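Local coordinates for protein diacylglycerol lipase (Aspergillus oryzae, PDB 5XK2) that probably hydrolyses the ester bonds of mono- and diacylglycerols, as a class 3 lipase of the alpha/beta-hydrolase fold, at residues A[179-184]-A[206-211]. Residues are numbered along the deposited sequence; the frame is centred on the assembly and turned at random.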
ATOM      1  N   ALA A 179      -2.025  12.198  11.054  1.00  6.80           N
ATOM      2  CA  ALA A 179      -1.650  10.816  10.722  1.00  5.59           C
ATOM      3  C   ALA A 179      -0.186  10.695  10.330  1.00 10.79           C
ATOM      4  O   ALA A 179       0.169   9.892   9.478  1.00  9.99           O
ATOM      5  CB  ALA A 179      -2.535  10.259   9.575  1.00  7.43           C
ATOM      6  N   ALA A 180       0.670  11.485  10.964  1.00  9.59           N
ATOM      7  CA  ALA A 180       2.072  11.522  10.570  1.00  8.86           C
ATOM      8  C   ALA A 180       2.859  10.319  11.059  1.00  7.44           C
ATOM      9  O   ALA A 180       2.757   9.932  12.231  1.00  9.30           O
ATOM     10  CB  ALA A 180       2.734  12.798  11.113  1.00  9.55           C
ATOM     11  N   PRO A 181       3.687   9.764  10.179  1.00  9.65           N
ATOM     12  CA  PRO A 181       4.831   8.937  10.582  1.00 10.69           C
ATOM     13  C   PRO A 181       5.771   9.699  11.514  1.00  8.94           C
ATOM     14  O   PRO A 181       5.757  10.927  11.530  1.00  9.14           O
ATOM     15  CB  PRO A 181       5.559   8.661   9.262  1.00 11.86           C
ATOM     16  CG  PRO A 181       4.542   8.901   8.175  1.00 12.49           C
ATOM     17  CD  PRO A 181       3.592   9.950   8.716  1.00  8.89           C
ATOM     18  N   ARG A 182       6.613   8.973  12.248  1.00  9.91           N
ATOM     19  CA  ARG A 182       7.745   9.598  12.950  1.00 12.33           C
ATOM     20  C   ARG A 182       8.743  10.181  11.939  1.00 13.22           C
ATOM     21  O   ARG A 182       8.874   9.652  10.817  1.00 12.42           O
ATOM     22  CB  ARG A 182       8.450   8.583  13.837  1.00 10.62           C
ATOM     23  CG  ARG A 182       7.569   8.041  14.944  1.00 10.74           C
ATOM     24  CD  ARG A 182       8.362   7.145  15.882  1.00 10.23           C
ATOM     25  NE  ARG A 182       7.507   6.656  16.973  1.00 11.22           N
ATOM     26  CZ  ARG A 182       6.944   5.453  17.018  1.00 12.33           C
ATOM     27  NH1 ARG A 182       7.139   4.571  16.034  1.00 12.50           N
ATOM     28  NH2 ARG A 182       6.183   5.123  18.070  1.00 14.15           N
ATOM     29  N   VAL A 183       9.312  11.340  12.271  1.00 11.32           N
ATOM     30  CA  VAL A 183      10.376  11.939  11.462  1.00  9.03           C
ATOM     31  C   VAL A 183      11.725  12.159  12.119  1.00 11.16           C
ATOM     32  O   VAL A 183      12.683  12.502  11.440  1.00 13.27           O
ATOM     33  CB  VAL A 183       9.912  13.279  10.895  1.00  9.94           C
ATOM     34  CG1 VAL A 183       8.646  13.052  10.060  1.00 13.08           C
ATOM     35  CG2 VAL A 183       9.618  14.289  12.017  1.00 12.36           C
ATOM     36  N   ALA A 184      11.801  11.986  13.430  1.00  8.52           N
ATOM     37  CA  ALA A 184      12.891  12.568  14.207  1.00  8.48           C
ATOM     38  C   ALA A 184      13.487  11.583  15.199  1.00 12.53           C
ATOM     39  O   ALA A 184      12.787  10.728  15.724  1.00 11.45           O
ATOM     40  CB  ALA A 184      12.381  13.813  14.966  1.00  9.80           C
ATOM     41  N   ASP A 206      -4.450   3.282  13.671  1.00  9.11           N
ATOM     42  CA  ASP A 206      -3.753   3.611  12.407  1.00  9.19           C
ATOM     43  C   ASP A 206      -2.291   3.114  12.448  1.00 10.03           C
ATOM     44  O   ASP A 206      -1.560   3.415  13.374  1.00  9.09           O
ATOM     45  CB  ASP A 206      -3.820   5.132  12.218  1.00  8.44           C
ATOM     46  CG  ASP A 206      -3.106   5.621  10.966  1.00  9.00           C
ATOM     47  OD1 ASP A 206      -2.577   4.801  10.180  1.00  9.89           O
ATOM     48  OD2 ASP A 206      -3.104   6.860  10.777  1.00 10.14           O
ATOM     49  N   PRO A 207      -1.890   2.271  11.479  1.00  7.91           N
ATOM     50  CA  PRO A 207      -0.517   1.745  11.542  1.00 10.28           C
ATOM     51  C   PRO A 207       0.587   2.751  11.186  1.00 12.94           C
ATOM     52  O   PRO A 207       1.745   2.570  11.590  1.00 12.09           O
ATOM     53  CB  PRO A 207      -0.529   0.603  10.520  1.00 11.83           C
ATOM     54  CG  PRO A 207      -1.586   0.987   9.531  1.00 10.71           C
ATOM     55  CD  PRO A 207      -2.669   1.682  10.369  1.00  9.90           C
ATOM     56  N   VAL A 208       0.251   3.772  10.404  1.00 10.31           N
ATOM     57  CA  VAL A 208       1.291   4.629   9.841  1.00  8.79           C
ATOM     58  C   VAL A 208       2.071   5.429  10.901  1.00  9.97           C
ATOM     59  O   VAL A 208       3.293   5.498  10.803  1.00 11.53           O
ATOM     60  CB  VAL A 208       0.691   5.541   8.742  1.00  9.75           C
ATOM     61  CG1 VAL A 208       1.747   6.513   8.193  1.00 11.29           C
ATOM     62  CG2 VAL A 208       0.157   4.648   7.585  1.00 10.56           C
ATOM     63  N   PRO A 209       1.405   5.984  11.936  1.00 11.25           N
ATOM     64  CA  PRO A 209       2.163   6.685  12.987  1.00  9.55           C
ATOM     65  C   PRO A 209       3.069   5.778  13.822  1.00 13.47           C
ATOM     66  O   PRO A 209       3.703   6.274  14.751  1.00 15.83           O
ATOM     67  CB  PRO A 209       1.067   7.340  13.849  1.00  9.23           C
ATOM     68  CG  PRO A 209      -0.057   7.551  12.874  1.00  7.82           C
ATOM     69  CD  PRO A 209      -0.036   6.264  12.069  1.00 10.25           C
ATOM     70  N   LYS A 210       3.014   4.463  13.615  1.00 11.44           N
ATOM     71  CA  LYS A 210       3.931   3.577  14.320  1.00 10.64           C
ATOM     72  C   LYS A 210       5.238   3.340  13.572  1.00 11.27           C
ATOM     73  O   LYS A 210       6.075   2.556  14.027  1.00 13.51           O
ATOM     74  CB  LYS A 210       3.262   2.232  14.590  1.00 10.89           C
ATOM     75  CG  LYS A 210       2.065   2.362  15.469  1.00 19.54           C
ATOM     76  CD  LYS A 210       1.376   1.018  15.628  1.00 21.78           C
ATOM     77  CE  LYS A 210      -0.030   1.224  16.029  1.00 20.88           C
ATOM     78  NZ  LYS A 210      -0.686  -0.082  16.244  1.00 14.60           N
ATOM     79  N   LEU A 211       5.393   3.996  12.426  1.00 11.42           N
ATOM     80  CA  LEU A 211       6.588   3.847  11.588  1.00 11.55           C
ATOM     81  C   LEU A 211       7.257   5.189  11.354  1.00 12.56           C
ATOM     82  O   LEU A 211       6.590   6.219  11.318  1.00 13.43           O
ATOM     83  CB  LEU A 211       6.233   3.224  10.240  1.00 12.55           C
ATOM     84  CG  LEU A 211       5.688   1.798  10.299  1.00 16.71           C
ATOM     85  CD1 LEU A 211       5.303   1.376   8.899  1.00 20.89           C
ATOM     86  CD2 LEU A 211       6.723   0.859  10.905  1.00 21.42           C
TER
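R182 runs past the 209-211 end of the loop: with CG anti to its carbonyl carbon (chi1 -63°) and the chain then straight out to NE, the guanidinium is carried to K210 O. P209 O, itself hydrogen-bonded to H220 NE2, stands over one guanidinium face, 4.0 Å from CZ, while K210 O lies at the edge, 3.0 Å from NH1; the same NH1 is hydrogen-bonded to P212 O just beyond. At the other end of the residue, R182 N donates to L211 O across 2.9 Å, with a rather bent N-H...O angle of 144°. Next to it, the P181 ring and the V208 side chain run alongside each other with a shared direction, P181 CG 3.7 Å from V208 CG1. The P209 ring edges up to the A180 carbonyl, and P209 CA makes a CA-H...O contact of 3.4 Å with A180 O. A179 CB then rests 3.6 Å from D206 OD2, which is hydrogen-bonded to Y271 OH and H268 ND1, while D206 OD1 closes an Asx turn with V208 N. The contact thus ties the loop after strand 173-178 to that after the neighbouring parallel strand 198-203, which carries D206, probably the acid of a Ser-His-Asp triad with S153 and H268, as in alpha/beta-hydrolase lipases.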